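Local coordinates for beta-ketoacyl-[acyl-carrier-protein] synthase FabY (Pseudomonas aeruginosa, PDB 4CW4) that condenses acetyl-CoA with malonyl-ACP to give acetoacetyl-ACP, the primer of fatty acid biosynthesis, and works as a homodimer, at residues R250-A253 and K254-P257; N216-P219 and D220-A223; S125-Q128 and L129-L133. One frame throughout, in Å; residues are numbered along the deposited sequence.

Following the chain from the N terminus, interaction 3 comes first, closing a short turn between strands 120-124 and 138-141. Interaction 2 follows, closing the turn that carries the chain from helix 210-215 into strand 222-225, and interaction 1 then caps the start of helix 255-259. The three are in series; none encloses or crosses another. Interactions 1 and 3 stand on the same side of the chain's centre, their nearest atoms about 11 Å apart, and both lie against the second subunit. Interaction 2 is remote from interaction 3, with about 58 Å between centres, yet its Asp220 also reaches the second subunit.

Interaction 1: R250-A253 and K254-P257; sequences RVSA and KQLP
Ser252 and Gln255 fold their side chains back across each other's backbone, each offering an oxygen to the other's N-H. The amide of Gln255 lies over Ser252: OE1 takes the hydrogen of Ser252 N at 2.9 Å in a nearly straight bond, 168° at the hydrogen, although the donor stands well above the carbonyl plane of the amide. In return OG of Ser252 faces the turn that leads into the helix. It accepts from Lys254 N at 3.2 Å and, more weakly and with a bent angle of 132°, from Gln255 N. The serine torsion, chi1 84°, sets OG between its own backbone N and carbonyl carbon, within reach of both amides. The glutamine side chain passes close over the same hydroxyl, its CD 3.2 Å from Ser252 OG, and beyond CG it runs extended to bring OE1 back to Ser252 N.

Val251 meets the oxygen end of this amide, its CG1 lying 3.4 Å from Gln255 OE1 as the two side chains pass at a slant. The other end of the amide is held by a water that accepts from Gln255 NE2 and donates to Arg250 O, so both polar atoms of the group have partners, which favours this rotation of the amide. A second water links Ser252 O to Leu256 N. Further along, the ring of Pro257 rests against the carbonyl of Ala253, with CG 3.7 Å from Ala253 O. Glu323 of the second subunit accepts from Val251 N, while Leu256 and Pro257 pack on Tyr325 and Met328 of that subunit. Reciprocal side-chain to backbone bonding between Ser252, ahead of the turn, and Gln255 makes a capping box at the entry to helix 255-259.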
loop_
_atom_site.group_PDB
_atom_site.type_symbol
_atom_site.label_atom_id
_atom_site.label_comp_id
_atom_site.label_asym_id
_atom_site.label_seq_id
_atom_site.Cartn_x
_atom_site.Cartn_y
_atom_site.Cartn_z
ATOM N N ARG A 250 -7.918 23.347 -11.555
ATOM C CA ARG A 250 -6.654 22.657 -11.650
ATOM C C ARG A 250 -6.380 21.841 -10.400
ATOM O O ARG A 250 -6.883 22.143 -9.322
ATOM C CB ARG A 250 -5.521 23.650 -11.890
ATOM C CG ARG A 250 -5.227 24.576 -10.716
ATOM C CD ARG A 250 -4.134 25.589 -11.089
ATOM N NE ARG A 250 -3.018 24.942 -11.786
ATOM C CZ ARG A 250 -2.843 24.928 -13.108
ATOM N NH1 ARG A 250 -3.697 25.545 -13.922
ATOM N NH2 ARG A 250 -1.799 24.294 -13.622
ATOM N N VAL A 251 -5.577 20.795 -10.578
ATOM C CA VAL A 251 -5.061 20.016 -9.464
ATOM C C VAL A 251 -4.018 20.836 -8.696
ATOM O O VAL A 251 -3.189 21.532 -9.288
ATOM C CB VAL A 251 -4.426 18.716 -9.991
ATOM C CG1 VAL A 251 -3.798 17.908 -8.874
ATOM C CG2 VAL A 251 -5.454 17.893 -10.746
ATOM N N SER A 252 -4.052 20.748 -7.372
ATOM C CA SER A 252 -3.120 21.489 -6.523
ATOM C C SER A 252 -1.794 20.758 -6.442
ATOM O O SER A 252 -1.702 19.587 -6.805
ATOM C CB SER A 252 -3.687 21.637 -5.118
ATOM O OG SER A 252 -3.407 20.477 -4.353
ATOM N N ALA A 253 -0.774 21.454 -5.948
ATOM C CA ALA A 253 0.570 20.912 -5.809
ATOM C C ALA A 253 0.675 19.849 -4.716
ATOM O O ALA A 253 1.673 19.138 -4.656
ATOM C CB ALA A 253 1.565 22.044 -5.515
ATOM N N LYS A 254 -0.347 19.722 -3.869
ATOM C CA LYS A 254 -0.267 18.807 -2.717
ATOM C C LYS A 254 -1.216 17.596 -2.793
ATOM O O LYS A 254 -1.054 16.632 -2.052
ATOM C CB LYS A 254 -0.513 19.577 -1.419
ATOM C CG LYS A 254 0.643 20.467 -0.988
ATOM C CD LYS A 254 0.255 21.267 0.247
ATOM C CE LYS A 254 1.382 22.161 0.749
ATOM N NZ LYS A 254 0.923 22.986 1.909
ATOM N N GLN A 255 -2.193 17.625 -3.697
ATOM C CA GLN A 255 -3.204 16.567 -3.724
ATOM C C GLN A 255 -2.596 15.201 -4.043
ATOM O O GLN A 255 -2.955 14.198 -3.420
ATOM C CB GLN A 255 -4.321 16.937 -4.705
ATOM C CG GLN A 255 -5.337 17.873 -4.066
ATOM C CD GLN A 255 -6.024 18.789 -5.039
ATOM O OE1 GLN A 255 -5.802 18.747 -6.249
ATOM N NE2 GLN A 255 -6.864 19.648 -4.506
ATOM N N LEU A 256 -1.669 15.151 -5.001
ATOM C CA LEU A 256 -1.051 13.879 -5.346
ATOM C C LEU A 256 -0.163 13.362 -4.183
ATOM O O LEU A 256 -0.412 12.269 -3.681
ATOM C CB LEU A 256 -0.291 13.950 -6.689
ATOM C CG LEU A 256 0.318 12.611 -7.150
ATOM C CD1 LEU A 256 0.318 12.410 -8.679
ATOM C CD2 LEU A 256 1.733 12.529 -6.672
ATOM N N PRO A 257 0.848 14.144 -3.739
ATOM C CA PRO A 257 1.715 13.534 -2.721
ATOM C C PRO A 257 0.987 13.191 -1.420
ATOM O O PRO A 257 1.266 12.122 -0.856
ATOM C CB PRO A 257 2.832 14.570 -2.525
ATOM C CG PRO A 257 2.287 15.842 -3.073
ATOM C CD PRO A 257 1.357 15.456 -4.174
HETATM O O HOH W 1 -7.762 21.626 -6.614
HETATM O O HOH W 2 -0.421 17.172 -6.818
#

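Interaction 2: N216-P219 and D220-A223; sequences NVQP and DEIA
The backbone doubles back between Gln218 and Glu221, whose CA atoms come within 5.3 Å, and the turn is closed by Glu221 N giving its hydrogen to Gln218 O at 3.0 Å. A second bond runs the other way, from backbone to side chain: Gln218 N donates to Glu221 OE1 at 2.9 Å, the angle at the hydrogen being 164°. The donor comes from above the carboxylate plane, well out of it. CG of Glu221 lies anti to the carbonyl carbon (chi1 -71°) and the chain beyond is extended, which carries the carboxylate back across the turn.

There it stacks against the amide of Gln218, the two planes 30° apart. This is a beta-turn, with Pro219 and Asp220 at its two central positions, leading from helix 210-215 into strand 222-225 of the N-terminal half of the thiolase-like ketosynthase fold. Glu221 already bonds through its backbone to Arg306 and Val307, at the start of the neighbouring parallel strand 307-314.

Asp220 lies alongside Gln218, pointing the same way, and its OD1 sits 3.4 Å from Gln218 CB; this oxygen is buried and has no hydrogen-bond partner. Asp220 OD2 instead forms a salt bridge with Lys416 of the second subunit. Two further polar atoms are held within the chain: Glu221 OE2 pairs with Lys629, and Gln218 OE1 accepts from Val627 N. Apart from these polar contacts, Val217 and Ile222 cross at about a right angle, their methyls CG2 and CD1 meeting at 3.6 Å.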
loop_
_atom_site.group_PDB
_atom_site.type_symbol
_atom_site.label_atom_id
_atom_site.label_comp_id
_atom_site.label_asym_id
_atom_site.label_seq_id
_atom_site.Cartn_x
_atom_site.Cartn_y
_atom_site.Cartn_z
ATOM N N ASN A 216 18.610 5.642 23.453
ATOM C CA ASN A 216 18.930 4.288 23.890
ATOM C C ASN A 216 19.030 3.238 22.793
ATOM O O ASN A 216 19.249 2.071 23.093
ATOM C CB ASN A 216 17.938 3.823 24.953
ATOM C CG ASN A 216 18.352 4.241 26.351
ATOM O OD1 ASN A 216 19.012 3.488 27.071
ATOM N ND2 ASN A 216 17.986 5.450 26.733
ATOM N N VAL A 217 18.889 3.647 21.534
ATOM C CA VAL A 217 18.995 2.718 20.403
ATOM C C VAL A 217 19.817 3.358 19.283
ATOM O O VAL A 217 20.095 4.556 19.327
ATOM C CB VAL A 217 17.592 2.286 19.887
ATOM C CG1 VAL A 217 16.808 1.592 21.001
ATOM C CG2 VAL A 217 16.803 3.461 19.339
ATOM N N GLN A 218 20.235 2.566 18.299
ATOM C CA GLN A 218 20.881 3.118 17.111
ATOM C C GLN A 218 19.841 3.788 16.204
ATOM O O GLN A 218 18.648 3.481 16.273
ATOM C CB GLN A 218 21.675 2.047 16.354
ATOM C CG GLN A 218 22.785 1.456 17.224
ATOM C CD GLN A 218 23.749 0.566 16.478
ATOM O OE1 GLN A 218 23.861 0.639 15.276
ATOM N NE2 GLN A 218 24.433 -0.299 17.206
ATOM N N PRO A 219 20.284 4.741 15.374
ATOM C CA PRO A 219 19.296 5.495 14.584
ATOM C C PRO A 219 18.439 4.646 13.632
ATOM O O PRO A 219 17.299 5.011 13.346
ATOM C CB PRO A 219 20.166 6.474 13.773
ATOM C CG PRO A 219 21.390 6.647 14.609
ATOM C CD PRO A 219 21.646 5.288 15.238
ATOM N N ASP A 220 18.987 3.535 13.156
ATOM C CA ASP A 220 18.269 2.648 12.257
ATOM C C ASP A 220 17.384 1.641 12.978
ATOM O O ASP A 220 16.727 0.842 12.324
ATOM C CB ASP A 220 19.238 1.922 11.315
ATOM C CG ASP A 220 20.251 1.053 12.050
ATOM O OD1 ASP A 220 20.511 1.310 13.243
ATOM O OD2 ASP A 220 20.824 0.138 11.400
ATOM N N GLU A 221 17.352 1.694 14.310
ATOM C CA GLU A 221 16.614 0.699 15.105
ATOM C C GLU A 221 15.194 1.113 15.532
ATOM O O GLU A 221 14.552 0.466 16.374
ATOM C CB GLU A 221 17.466 0.276 16.320
ATOM C CG GLU A 221 18.662 -0.586 15.906
ATOM C CD GLU A 221 19.546 -0.997 17.063
ATOM O OE1 GLU A 221 19.547 -0.278 18.092
ATOM O OE2 GLU A 221 20.227 -2.041 16.932
ATOM N N ILE A 222 14.725 2.204 14.945
ATOM C CA ILE A 222 13.348 2.654 15.082
ATOM C C ILE A 222 12.637 2.310 13.783
ATOM O O ILE A 222 13.200 2.478 12.720
ATOM C CB ILE A 222 13.282 4.187 15.237
ATOM C CG1 ILE A 222 14.140 4.664 16.402
ATOM C CG2 ILE A 222 11.839 4.664 15.375
ATOM C CD1 ILE A 222 13.663 4.230 17.708
ATOM N N ALA A 223 11.412 1.818 13.859
ATOM C CA ALA A 223 10.649 1.470 12.670
ATOM C C ALA A 223 9.228 1.963 12.813
ATOM O O ALA A 223 8.697 1.967 13.905
ATOM C CB ALA A 223 10.627 -0.014 12.501
#

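Interaction 3: S125-Q128 and L129-L133; sequences SPKQ and LPEPL
Lys127 and Glu131 meet through their charged ends, NZ of Lys127 lying 3.2 Å from OE2 of Glu131 in a salt bridge whose hydrogen bond is weak. The lysine gets there by bending: chi2 and chi3, both -50°, curl the chain back toward the glutamate, which itself stays extended past CG. The side chains cross at a slant.

Between them along the chain the backbone turns tightly. Leu129 N donates to Pro126 O at 3.2 Å, and Gln128 N donates to Ser125 O, so two successive turns of 3-10 type wind residues 125-129. Leu129 folds its side chain back over these carbonyls, with CG 3.8 Å from Ser125 O and CD1 4.0 Å from Pro126 CA. A water donates both to Pro126 O and to Leu129 O, bridging the turn to the extended chain after it.

Farther out, Leu129 is packed on Val147 and Val149 of strand 147-151, and Ser125 OG, in one of its two conformers, bonds Glu146. The second subunit adds Lys108, whose NZ bonds Glu131 OE2 and the carbonyl oxygens of Lys127 and Leu129, while Gln128 OE1 accepts from Glu111 N of that subunit. With two lysines, one from each subunit, at the same carboxylate oxygen, Glu131 is probably kept ionised and helps join this turn to the dimer partner.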
loop_
_atom_site.group_PDB
_atom_site.type_symbol
_atom_site.label_atom_id
_atom_site.label_comp_id
_atom_site.label_asym_id
_atom_site.label_seq_id
_atom_site.Cartn_x
_atom_site.Cartn_y
_atom_site.Cartn_z
ATOM N N SER A 125 -19.112 34.582 -20.789
ATOM C CA SER A 125 -17.725 34.992 -20.875
ATOM C C SER A 125 -17.014 34.035 -21.831
ATOM O O SER A 125 -17.077 32.820 -21.642
ATOM C CB SER A 125 -17.073 34.925 -19.494
ATOM O OG SER A 125 -17.865 35.585 -18.525
ATOM N N PRO A 126 -16.344 34.568 -22.866
ATOM C CA PRO A 126 -15.690 33.661 -23.807
ATOM C C PRO A 126 -14.646 32.745 -23.160
ATOM O O PRO A 126 -14.412 31.646 -23.675
ATOM C CB PRO A 126 -15.065 34.608 -24.846
ATOM C CG PRO A 126 -15.111 35.946 -24.254
ATOM C CD PRO A 126 -16.243 35.974 -23.297
ATOM N N LYS A 127 -14.041 33.161 -22.052
ATOM C CA LYS A 127 -13.065 32.303 -21.381
ATOM C C LYS A 127 -13.693 31.063 -20.745
ATOM O O LYS A 127 -12.988 30.128 -20.391
ATOM C CB LYS A 127 -12.269 33.077 -20.321
ATOM C CG LYS A 127 -11.004 33.798 -20.842
ATOM C CD LYS A 127 -10.056 32.910 -21.684
ATOM C CE LYS A 127 -9.702 31.567 -21.024
ATOM N NZ LYS A 127 -9.178 30.556 -22.004
ATOM N N GLN A 128 -15.011 31.056 -20.577
ATOM C CA GLN A 128 -15.688 29.905 -19.976
ATOM C C GLN A 128 -16.280 28.964 -21.014
ATOM O O GLN A 128 -16.864 27.950 -20.665
ATOM C CB GLN A 128 -16.795 30.368 -19.024
ATOM C CG GLN A 128 -16.289 31.115 -17.789
ATOM C CD GLN A 128 -17.364 31.344 -16.743
ATOM O OE1 GLN A 128 -18.560 31.406 -17.053
ATOM N NE2 GLN A 128 -16.941 31.453 -15.483
ATOM N N LEU A 129 -16.158 29.307 -22.295
ATOM C CA LEU A 129 -16.692 28.463 -23.346
ATOM C C LEU A 129 -15.730 27.311 -23.636
ATOM O O LEU A 129 -14.520 27.451 -23.434
ATOM C CB LEU A 129 -16.905 29.280 -24.623
ATOM C CG LEU A 129 -17.969 30.376 -24.472
ATOM C CD1 LEU A 129 -18.146 31.153 -25.740
ATOM C CD2 LEU A 129 -19.329 29.817 -24.031
ATOM N N PRO A 130 -16.263 26.175 -24.124
ATOM C CA PRO A 130 -15.373 25.068 -24.492
ATOM C C PRO A 130 -14.297 25.462 -25.488
ATOM O O PRO A 130 -14.503 26.354 -26.331
ATOM C CB PRO A 130 -16.315 24.043 -25.140
ATOM C CG PRO A 130 -17.673 24.378 -24.620
ATOM C CD PRO A 130 -17.665 25.880 -24.477
ATOM N N GLU A 131 -13.149 24.803 -25.359
ATOM C CA GLU A 131 -12.050 24.950 -26.303
ATOM C C GLU A 131 -11.737 23.597 -26.859
ATOM O O GLU A 131 -11.587 22.646 -26.095
ATOM C CB GLU A 131 -10.808 25.520 -25.641
ATOM C CG GLU A 131 -11.035 26.906 -25.105
ATOM C CD GLU A 131 -9.799 27.484 -24.484
ATOM O OE1 GLU A 131 -8.803 27.697 -25.221
ATOM O OE2 GLU A 131 -9.828 27.702 -23.253
ATOM N N PRO A 132 -11.683 23.476 -28.188
ATOM C CA PRO A 132 -12.047 24.474 -29.195
ATOM C C PRO A 132 -13.554 24.681 -29.114
ATOM O O PRO A 132 -14.266 23.871 -28.520
ATOM C CB PRO A 132 -11.644 23.807 -30.509
ATOM C CG PRO A 132 -11.772 22.358 -30.250
ATOM C CD PRO A 132 -11.359 22.178 -28.801
ATOM N N LEU A 133 -14.048 25.774 -29.689
ATOM C CA LEU A 133 -15.482 26.045 -29.653
ATOM C C LEU A 133 -16.206 24.966 -30.452
ATOM O O LEU A 133 -15.790 24.650 -31.566
ATOM C CB LEU A 133 -15.808 27.427 -30.230
ATOM C CG LEU A 133 -15.442 28.646 -29.387
ATOM C CD1 LEU A 133 -15.504 29.921 -30.223
ATOM C CD2 LEU A 133 -16.392 28.741 -28.203
HETATM O O HOH W 3 -12.474 29.797 -24.307
#